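PDB 4E21: 6-phosphogluconate dehydrogenase (Decarboxylating), which probably catalyses the NADP-dependent oxidative decarboxylation of 6-phosphogluconate in the pentose phosphate pathway. Local coordinates for residues T102-G115 with R125-V139. Sequence-based numbering, arbitrary orientation.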
ATOM      1  N   THR B 102      -2.680   5.582 -45.294  1.00 33.47           N
ATOM      2  CA  THR B 102      -3.821   4.742 -45.652  1.00 33.47           C
ATOM      3  C   THR B 102      -4.392   4.963 -47.081  1.00 35.24           C
ATOM      4  O   THR B 102      -4.779   3.991 -47.743  1.00 34.05           O
ATOM      5  CB  THR B 102      -4.927   4.814 -44.572  1.00 34.65           C
ATOM      6  OG1 THR B 102      -4.445   4.189 -43.378  1.00 35.49           O
ATOM      7  CG2 THR B 102      -6.204   4.111 -45.021  1.00 32.51           C
ATOM      8  N   PRO B 103      -4.437   6.225 -47.559  1.00 34.97           N
ATOM      9  CA  PRO B 103      -4.867   6.492 -48.946  1.00 34.33           C
ATOM     10  C   PRO B 103      -3.991   5.838 -50.012  1.00 34.58           C
ATOM     11  O   PRO B 103      -4.453   5.680 -51.138  1.00 35.13           O
ATOM     12  CB  PRO B 103      -4.776   8.016 -49.060  1.00 35.19           C
ATOM     13  CG  PRO B 103      -4.964   8.511 -47.632  1.00 35.75           C
ATOM     14  CD  PRO B 103      -4.281   7.468 -46.777  1.00 35.41           C
ATOM     15  N   LEU B 104      -2.758   5.469 -49.672  1.00 34.26           N
ATOM     16  CA  LEU B 104      -1.889   4.742 -50.596  1.00 33.33           C
ATOM     17  C   LEU B 104      -1.963   3.233 -50.410  1.00 33.58           C
ATOM     18  O   LEU B 104      -1.397   2.489 -51.201  1.00 34.70           O
ATOM     19  CB  LEU B 104      -0.421   5.172 -50.472  1.00 36.11           C
ATOM     20  CG  LEU B 104       0.086   6.545 -50.946  1.00 39.66           C
ATOM     21  CD1 LEU B 104      -0.965   7.279 -51.750  1.00 35.30           C
ATOM     22  CD2 LEU B 104       0.557   7.397 -49.739  1.00 40.70           C
ATOM     23  N   LEU B 105      -2.637   2.775 -49.360  1.00 32.76           N
ATOM     24  CA  LEU B 105      -2.681   1.337 -49.076  1.00 32.99           C
ATOM     25  C   LEU B 105      -3.876   0.703 -49.788  1.00 31.86           C
ATOM     26  O   LEU B 105      -4.690   1.400 -50.402  1.00 29.01           O
ATOM     27  CB  LEU B 105      -2.732   1.050 -47.565  1.00 30.30           C
ATOM     28  CG  LEU B 105      -1.528   1.466 -46.705  1.00 32.78           C
ATOM     29  CD1 LEU B 105      -1.743   1.125 -45.228  1.00 31.15           C
ATOM     30  CD2 LEU B 105      -0.250   0.827 -47.205  1.00 28.98           C
ATOM     31  N   ALA B 106      -3.986  -0.616 -49.694  1.00 29.10           N
ATOM     32  CA  ALA B 106      -5.009  -1.320 -50.445  1.00 29.28           C
ATOM     33  C   ALA B 106      -5.613  -2.429 -49.613  1.00 28.83           C
ATOM     34  O   ALA B 106      -4.967  -2.958 -48.698  1.00 29.15           O
ATOM     35  CB  ALA B 106      -4.405  -1.885 -51.730  1.00 28.14           C
ATOM     36  N   ALA B 107      -6.848  -2.785 -49.933  1.00 26.34           N
ATOM     37  CA  ALA B 107      -7.505  -3.918 -49.302  1.00 30.25           C
ATOM     38  C   ALA B 107      -6.605  -5.176 -49.264  1.00 30.94           C
ATOM     39  O   ALA B 107      -5.867  -5.468 -50.204  1.00 31.24           O
ATOM     40  CB  ALA B 107      -8.853  -4.205 -49.969  1.00 25.52           C
ATOM     41  N   ASN B 108      -6.656  -5.889 -48.146  1.00 31.97           N
ATOM     42  CA  ASN B 108      -5.814  -7.065 -47.910  1.00 34.13           C
ATOM     43  C   ASN B 108      -4.391  -6.737 -47.453  1.00 31.49           C
ATOM     44  O   ASN B 108      -3.632  -7.632 -47.099  1.00 33.47           O
ATOM     45  CB  ASN B 108      -5.836  -8.029 -49.114  1.00 37.23           C
ATOM     46  CG  ASN B 108      -7.218  -8.697 -49.306  1.00 41.41           C
ATOM     47  OD1 ASN B 108      -8.066  -8.704 -48.396  1.00 42.51           O
ATOM     48  ND2 ASN B 108      -7.443  -9.249 -50.487  1.00 41.96           N
ATOM     49  N   ASP B 109      -4.027  -5.461 -47.447  1.00 28.70           N
ATOM     50  CA  ASP B 109      -2.825  -5.054 -46.723  1.00 31.22           C
ATOM     51  C   ASP B 109      -2.999  -5.274 -45.211  1.00 30.88           C
ATOM     52  O   ASP B 109      -4.121  -5.281 -44.687  1.00 28.11           O
ATOM     53  CB  ASP B 109      -2.485  -3.583 -46.973  1.00 30.17           C
ATOM     54  CG  ASP B 109      -1.889  -3.336 -48.352  1.00 31.98           C
ATOM     55  OD1 ASP B 109      -1.625  -4.318 -49.090  1.00 29.31           O
ATOM     56  OD2 ASP B 109      -1.674  -2.144 -48.680  1.00 32.64           O
ATOM     57  N   ILE B 110      -1.872  -5.445 -44.531  1.00 29.85           N
ATOM     58  CA  ILE B 110      -1.806  -5.579 -43.082  1.00 28.11           C
ATOM     59  C   ILE B 110      -0.889  -4.496 -42.510  1.00 30.15           C
ATOM     60  O   ILE B 110       0.242  -4.301 -42.993  1.00 28.69           O
ATOM     61  CB  ILE B 110      -1.181  -6.940 -42.687  1.00 29.36           C
ATOM     62  CG1 ILE B 110      -2.036  -8.099 -43.175  1.00 29.20           C
ATOM     63  CG2 ILE B 110      -0.935  -7.036 -41.158  1.00 26.79           C
ATOM     64  CD1 ILE B 110      -1.374  -9.449 -42.967  1.00 29.28           C
ATOM     65  N   VAL B 111      -1.374  -3.805 -41.479  1.00 28.66           N
ATOM     66  CA  VAL B 111      -0.593  -2.800 -40.758  1.00 26.49           C
ATOM     67  C   VAL B 111      -0.416  -3.253 -39.306  1.00 26.38           C
ATOM     68  O   VAL B 111      -1.369  -3.643 -38.628  1.00 25.30           O
ATOM     69  CB  VAL B 111      -1.270  -1.400 -40.816  1.00 27.91           C
ATOM     70  CG1 VAL B 111      -0.466  -0.344 -40.028  1.00 27.52           C
ATOM     71  CG2 VAL B 111      -1.429  -0.956 -42.243  1.00 27.55           C
ATOM     72  N   ILE B 112       0.817  -3.239 -38.841  1.00 26.03           N
ATOM     73  CA  ILE B 112       1.108  -3.663 -37.489  1.00 27.03           C
ATOM     74  C   ILE B 112       1.574  -2.472 -36.662  1.00 27.22           C
ATOM     75  O   ILE B 112       2.472  -1.748 -37.089  1.00 29.64           O
ATOM     76  CB  ILE B 112       2.190  -4.736 -37.502  1.00 29.36           C
ATOM     77  CG1 ILE B 112       1.723  -5.903 -38.380  1.00 28.38           C
ATOM     78  CG2 ILE B 112       2.555  -5.173 -36.054  1.00 27.61           C
ATOM     79  CD1 ILE B 112       2.847  -6.701 -38.950  1.00 30.79           C
ATOM     80  N   ASP B 113       0.947  -2.247 -35.511  1.00 23.78           N
ATOM     81  CA  ASP B 113       1.455  -1.253 -34.550  1.00 25.31           C
ATOM     82  C   ASP B 113       2.158  -1.996 -33.414  1.00 26.10           C
ATOM     83  O   ASP B 113       1.530  -2.704 -32.617  1.00 24.24           O
ATOM     84  CB  ASP B 113       0.329  -0.391 -33.998  1.00 26.10           C
ATOM     85  CG  ASP B 113       0.815   0.624 -32.971  1.00 28.83           C
ATOM     86  OD1 ASP B 113       2.038   0.801 -32.823  1.00 29.66           O
ATOM     87  OD2 ASP B 113      -0.038   1.259 -32.317  1.00 30.95           O
ATOM     88  N   GLY B 114       3.474  -1.871 -33.383  1.00 28.95           N
ATOM     89  CA  GLY B 114       4.293  -2.607 -32.453  1.00 29.29           C
ATOM     90  C   GLY B 114       4.789  -1.730 -31.326  1.00 29.03           C
ATOM     91  O   GLY B 114       5.539  -2.184 -30.475  1.00 31.31           O
ATOM     92  N   GLY B 115       4.361  -0.475 -31.312  1.00 30.69           N
ATOM     93  CA  GLY B 115       4.802   0.453 -30.287  1.00 29.86           C
ATOM     94  C   GLY B 115       3.957   0.367 -29.031  1.00 31.53           C
ATOM     95  O   GLY B 115       3.205  -0.590 -28.833  1.00 29.64           O
ATOM     96  N   ARG B 125      -8.788   2.105 -34.008  1.00 30.99           N
ATOM     97  CA  ARG B 125      -7.995   2.068 -35.226  1.00 29.84           C
ATOM     98  C   ARG B 125      -8.300   0.832 -36.069  1.00 30.69           C
ATOM     99  O   ARG B 125      -8.358   0.922 -37.290  1.00 28.89           O
ATOM    100  CB  ARG B 125      -6.503   2.129 -34.892  1.00 27.47           C
ATOM    101  CG  ARG B 125      -6.048   3.509 -34.487  1.00 29.90           C
ATOM    102  CD  ARG B 125      -4.659   3.481 -33.897  1.00 28.12           C
ATOM    103  NE  ARG B 125      -4.309   4.777 -33.329  1.00 30.18           N
ATOM    104  CZ  ARG B 125      -3.421   4.977 -32.352  1.00 30.58           C
ATOM    105  NH1 ARG B 125      -2.763   3.963 -31.796  1.00 29.79           N
ATOM    106  NH2 ARG B 125      -3.187   6.213 -31.932  1.00 30.61           N
ATOM    107  N   ALA B 126      -8.482  -0.322 -35.426  1.00 30.12           N
ATOM    108  CA  ALA B 126      -8.692  -1.551 -36.185  1.00 30.32           C
ATOM    109  C   ALA B 126      -9.982  -1.437 -36.973  1.00 30.96           C
ATOM    110  O   ALA B 126     -10.069  -1.935 -38.089  1.00 30.01           O
ATOM    111  CB  ALA B 126      -8.719  -2.779 -35.280  1.00 25.33           C
ATOM    112  N   ASP B 127     -10.970  -0.775 -36.377  1.00 31.53           N
ATOM    113  CA  ASP B 127     -12.281  -0.587 -36.990  1.00 33.52           C
ATOM    114  C   ASP B 127     -12.237   0.344 -38.182  1.00 34.34           C
ATOM    115  O   ASP B 127     -12.868   0.100 -39.213  1.00 34.04           O
ATOM    116  CB  ASP B 127     -13.252  -0.012 -35.978  1.00 36.45           C
ATOM    117  CG  ASP B 127     -14.003  -1.076 -35.257  1.00 45.82           C
ATOM    118  OD1 ASP B 127     -14.293  -2.107 -35.910  1.00 51.76           O
ATOM    119  OD2 ASP B 127     -14.299  -0.890 -34.051  1.00 47.55           O
ATOM    120  N   GLN B 128     -11.506   1.431 -38.027  1.00 31.26           N
ATOM    121  CA  GLN B 128     -11.343   2.348 -39.119  1.00 32.55           C
ATOM    122  C   GLN B 128     -10.706   1.663 -40.331  1.00 32.14           C
ATOM    123  O   GLN B 128     -11.215   1.761 -41.438  1.00 35.35           O
ATOM    124  CB  GLN B 128     -10.529   3.546 -38.657  1.00 32.09           C
ATOM    125  CG  GLN B 128     -11.309   4.438 -37.715  1.00 36.94           C
ATOM    126  CD  GLN B 128     -10.447   5.569 -37.158  1.00 47.05           C
ATOM    127  OE1 GLN B 128      -9.291   5.760 -37.580  1.00 46.23           O
ATOM    128  NE2 GLN B 128     -11.005   6.327 -36.202  1.00 44.14           N
HETATM  129  N   MSE B 129      -9.604   0.965 -40.106  1.00 30.93           N
HETATM  130  CA  MSE B 129      -8.847   0.339 -41.170  1.00 32.16           C
HETATM  131  C   MSE B 129      -9.643  -0.778 -41.845  1.00 33.33           C
HETATM  132  O   MSE B 129      -9.483  -1.011 -43.041  1.00 30.34           O
HETATM  133  CB  MSE B 129      -7.532  -0.244 -40.619  1.00 32.06           C
HETATM  134  CG  MSE B 129      -6.617   0.768 -39.973  1.00 31.33           C
HETATM  135 SE   MSE B 129      -6.028   2.100 -41.260  0.66 35.85          SE
HETATM  136  CE  MSE B 129      -4.647   1.044 -42.078  1.00 27.18           C
ATOM    137  N   ARG B 130     -10.470  -1.488 -41.076  1.00 31.29           N
ATOM    138  CA  ARG B 130     -11.190  -2.620 -41.631  1.00 31.41           C
ATOM    139  C   ARG B 130     -12.201  -2.122 -42.656  1.00 32.92           C
ATOM    140  O   ARG B 130     -12.476  -2.789 -43.652  1.00 34.33           O
ATOM    141  CB  ARG B 130     -11.898  -3.412 -40.539  1.00 35.04           C
ATOM    142  CG  ARG B 130     -12.521  -4.702 -41.061  1.00 37.62           C
ATOM    143  CD  ARG B 130     -13.331  -5.399 -39.989  1.00 44.93           C
ATOM    144  NE  ARG B 130     -14.071  -4.419 -39.196  1.00 52.09           N
ATOM    145  CZ  ARG B 130     -15.002  -4.728 -38.297  1.00 57.23           C
ATOM    146  NH1 ARG B 130     -15.323  -6.002 -38.083  1.00 57.93           N
ATOM    147  NH2 ARG B 130     -15.617  -3.763 -37.614  1.00 53.15           N
ATOM    148  N   ALA B 131     -12.752  -0.943 -42.398  1.00 31.49           N
ATOM    149  CA  ALA B 131     -13.667  -0.297 -43.329  1.00 35.57           C
ATOM    150  C   ALA B 131     -12.996  -0.061 -44.684  1.00 34.27           C
ATOM    151  O   ALA B 131     -13.659   0.250 -45.650  1.00 36.32           O
ATOM    152  CB  ALA B 131     -14.172   1.022 -42.750  1.00 32.71           C
ATOM    153  N   GLN B 132     -11.678  -0.201 -44.755  1.00 34.35           N
ATOM    154  CA  GLN B 132     -10.977  -0.050 -46.031  1.00 32.04           C
ATOM    155  C   GLN B 132     -10.308  -1.342 -46.445  1.00 31.74           C
ATOM    156  O   GLN B 132      -9.400  -1.342 -47.281  1.00 29.19           O
ATOM    157  CB  GLN B 132      -9.936   1.041 -45.947  1.00 32.43           C
ATOM    158  CG  GLN B 132     -10.503   2.349 -45.470  1.00 36.71           C
ATOM    159  CD  GLN B 132      -9.733   3.525 -46.009  1.00 40.56           C
ATOM    160  OE1 GLN B 132      -9.235   3.494 -47.141  1.00 38.95           O
ATOM    161  NE2 GLN B 132      -9.610   4.573 -45.192  1.00 45.30           N
ATOM    162  N   GLY B 133     -10.776  -2.441 -45.857  1.00 29.51           N
ATOM    163  CA  GLY B 133     -10.295  -3.758 -46.216  1.00 30.92           C
ATOM    164  C   GLY B 133      -8.887  -4.037 -45.721  1.00 30.91           C
ATOM    165  O   GLY B 133      -8.241  -4.977 -46.178  1.00 31.03           O
ATOM    166  N   ILE B 134      -8.415  -3.221 -44.783  1.00 30.25           N
ATOM    167  CA  ILE B 134      -7.064  -3.374 -44.239  1.00 28.84           C
ATOM    168  C   ILE B 134      -7.061  -3.967 -42.825  1.00 27.56           C
ATOM    169  O   ILE B 134      -7.780  -3.506 -41.943  1.00 27.64           O
ATOM    170  CB  ILE B 134      -6.320  -2.035 -44.241  1.00 29.45           C
ATOM    171  CG1 ILE B 134      -6.081  -1.590 -45.687  1.00 29.52           C
ATOM    172  CG2 ILE B 134      -4.991  -2.160 -43.487  1.00 27.99           C
ATOM    173  CD1 ILE B 134      -5.721  -0.138 -45.835  1.00 30.58           C
ATOM    174  N   THR B 135      -6.238  -4.985 -42.612  1.00 26.10           N
ATOM    175  CA  THR B 135      -6.230  -5.657 -41.326  1.00 27.86           C
ATOM    176  C   THR B 135      -5.210  -5.035 -40.375  1.00 28.73           C
ATOM    177  O   THR B 135      -4.010  -4.958 -40.670  1.00 28.77           O
ATOM    178  CB  THR B 135      -6.078  -7.180 -41.458  1.00 27.42           C
ATOM    179  OG1 THR B 135      -7.103  -7.676 -42.334  1.00 33.34           O
ATOM    180  CG2 THR B 135      -6.247  -7.837 -40.111  1.00 27.65           C
ATOM    181  N   TYR B 136      -5.711  -4.551 -39.247  1.00 27.15           N
ATOM    182  CA  TYR B 136      -4.863  -3.857 -38.276  1.00 29.05           C
ATOM    183  C   TYR B 136      -4.462  -4.761 -37.096  1.00 25.87           C
ATOM    184  O   TYR B 136      -5.323  -5.243 -36.352  1.00 24.80           O
ATOM    185  CB  TYR B 136      -5.567  -2.594 -37.774  1.00 26.11           C
ATOM    186  CG  TYR B 136      -4.679  -1.635 -36.997  1.00 27.62           C
ATOM    187  CD1 TYR B 136      -3.785  -0.790 -37.658  1.00 28.02           C
ATOM    188  CD2 TYR B 136      -4.759  -1.545 -35.606  1.00 26.60           C
ATOM    189  CE1 TYR B 136      -2.989   0.103 -36.956  1.00 27.42           C
ATOM    190  CE2 TYR B 136      -3.965  -0.655 -34.903  1.00 26.33           C
ATOM    191  CZ  TYR B 136      -3.085   0.163 -35.588  1.00 26.50           C
ATOM    192  OH  TYR B 136      -2.288   1.043 -34.905  1.00 32.21           O
ATOM    193  N   VAL B 137      -3.153  -4.971 -36.939  1.00 25.75           N
ATOM    194  CA  VAL B 137      -2.604  -5.883 -35.931  1.00 24.24           C
ATOM    195  C   VAL B 137      -1.786  -5.160 -34.851  1.00 25.01           C
ATOM    196  O   VAL B 137      -0.879  -4.381 -35.166  1.00 24.81           O
ATOM    197  CB  VAL B 137      -1.746  -6.967 -36.607  1.00 25.49           C
ATOM    198  CG1 VAL B 137      -1.220  -7.957 -35.584  1.00 23.79           C
ATOM    199  CG2 VAL B 137      -2.568  -7.693 -37.653  1.00 26.38           C
ATOM    200  N   ASP B 138      -2.122  -5.401 -33.577  1.00 25.07           N
ATOM    201  CA  ASP B 138      -1.368  -4.807 -32.467  1.00 24.71           C
ATOM    202  C   ASP B 138      -0.353  -5.789 -31.895  1.00 24.14           C
ATOM    203  O   ASP B 138      -0.664  -6.951 -31.625  1.00 24.83           O
ATOM    204  CB  ASP B 138      -2.275  -4.212 -31.367  1.00 24.43           C
ATOM    205  CG  ASP B 138      -3.303  -5.212 -30.823  1.00 25.35           C
ATOM    206  OD1 ASP B 138      -4.303  -5.509 -31.513  1.00 26.21           O
ATOM    207  OD2 ASP B 138      -3.129  -5.683 -29.685  1.00 25.95           O
ATOM    208  N   VAL B 139       0.878  -5.330 -31.758  1.00 22.33           N
ATOM    209  CA  VAL B 139       1.914  -6.158 -31.172  1.00 23.63           C
ATOM    210  C   VAL B 139       2.560  -5.426 -30.007  1.00 25.57           C
ATOM    211  O   VAL B 139       3.116  -4.344 -30.173  1.00 26.96           O
ATOM    212  CB  VAL B 139       2.991  -6.601 -32.209  1.00 23.98           C
ATOM    213  CG1 VAL B 139       4.136  -7.343 -31.520  1.00 25.26           C
ATOM    214  CG2 VAL B 139       2.375  -7.492 -33.271  1.00 23.03           C
TER
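Arg125, extended from CG to NE, brings NH1 to 3.9 Å from Asp113 OD2, a long salt bridge; its NE forms a salt bridge with Asp95, while Ser117 OG is hydrogen-bonded to Asp113 OD2. One turn on, selenomethionine Met129 is bent at chi2 and chi3 (-63° and -80°), which tucks CE against Val111 CG2 at 3.8 Å and beside Thr102 OG1, which is hydrogen-bonded to Leu98 O. The Gln132 amide covers Thr102 CG2. Gly133, with positive phi, closes the helix in a Schellman motif, and its O takes a nearly straight hydrogen bond from Asn108 N (2.7 Å), tilted from the carbonyl plane. Ile134 then drops CD1 onto Leu105 CB (3.7 Å) and packs CG2 against Val111 CG2. Thr135 N bonds Asp109 O, opening the parallel pairing with strand 110-113. The Tyr136 ring, one face under Arg125 CB, meets Val111 CG1 through CE1 and sets OH 3.1 Å from Asp113 CB. A leucine in place of Asp113 would probably leave Arg125 NH1 without this charge and Gly115 N without the OD1 acceptor of the Asx turn. Val137 binds through both N and O, to Val111 O and Asp113 N, and lies alongside Ile112 on the face opposite Val111 and Tyr136; Val139 CG2 reaches Ile112 CG2 at 3.6 Å. Parallel strands 110-113 and 135-142, joined through helix 119-130, packed on the Val111 and Tyr136 face, form a beta-alpha-beta crossover of the Rossmann-type NAD-binding domain.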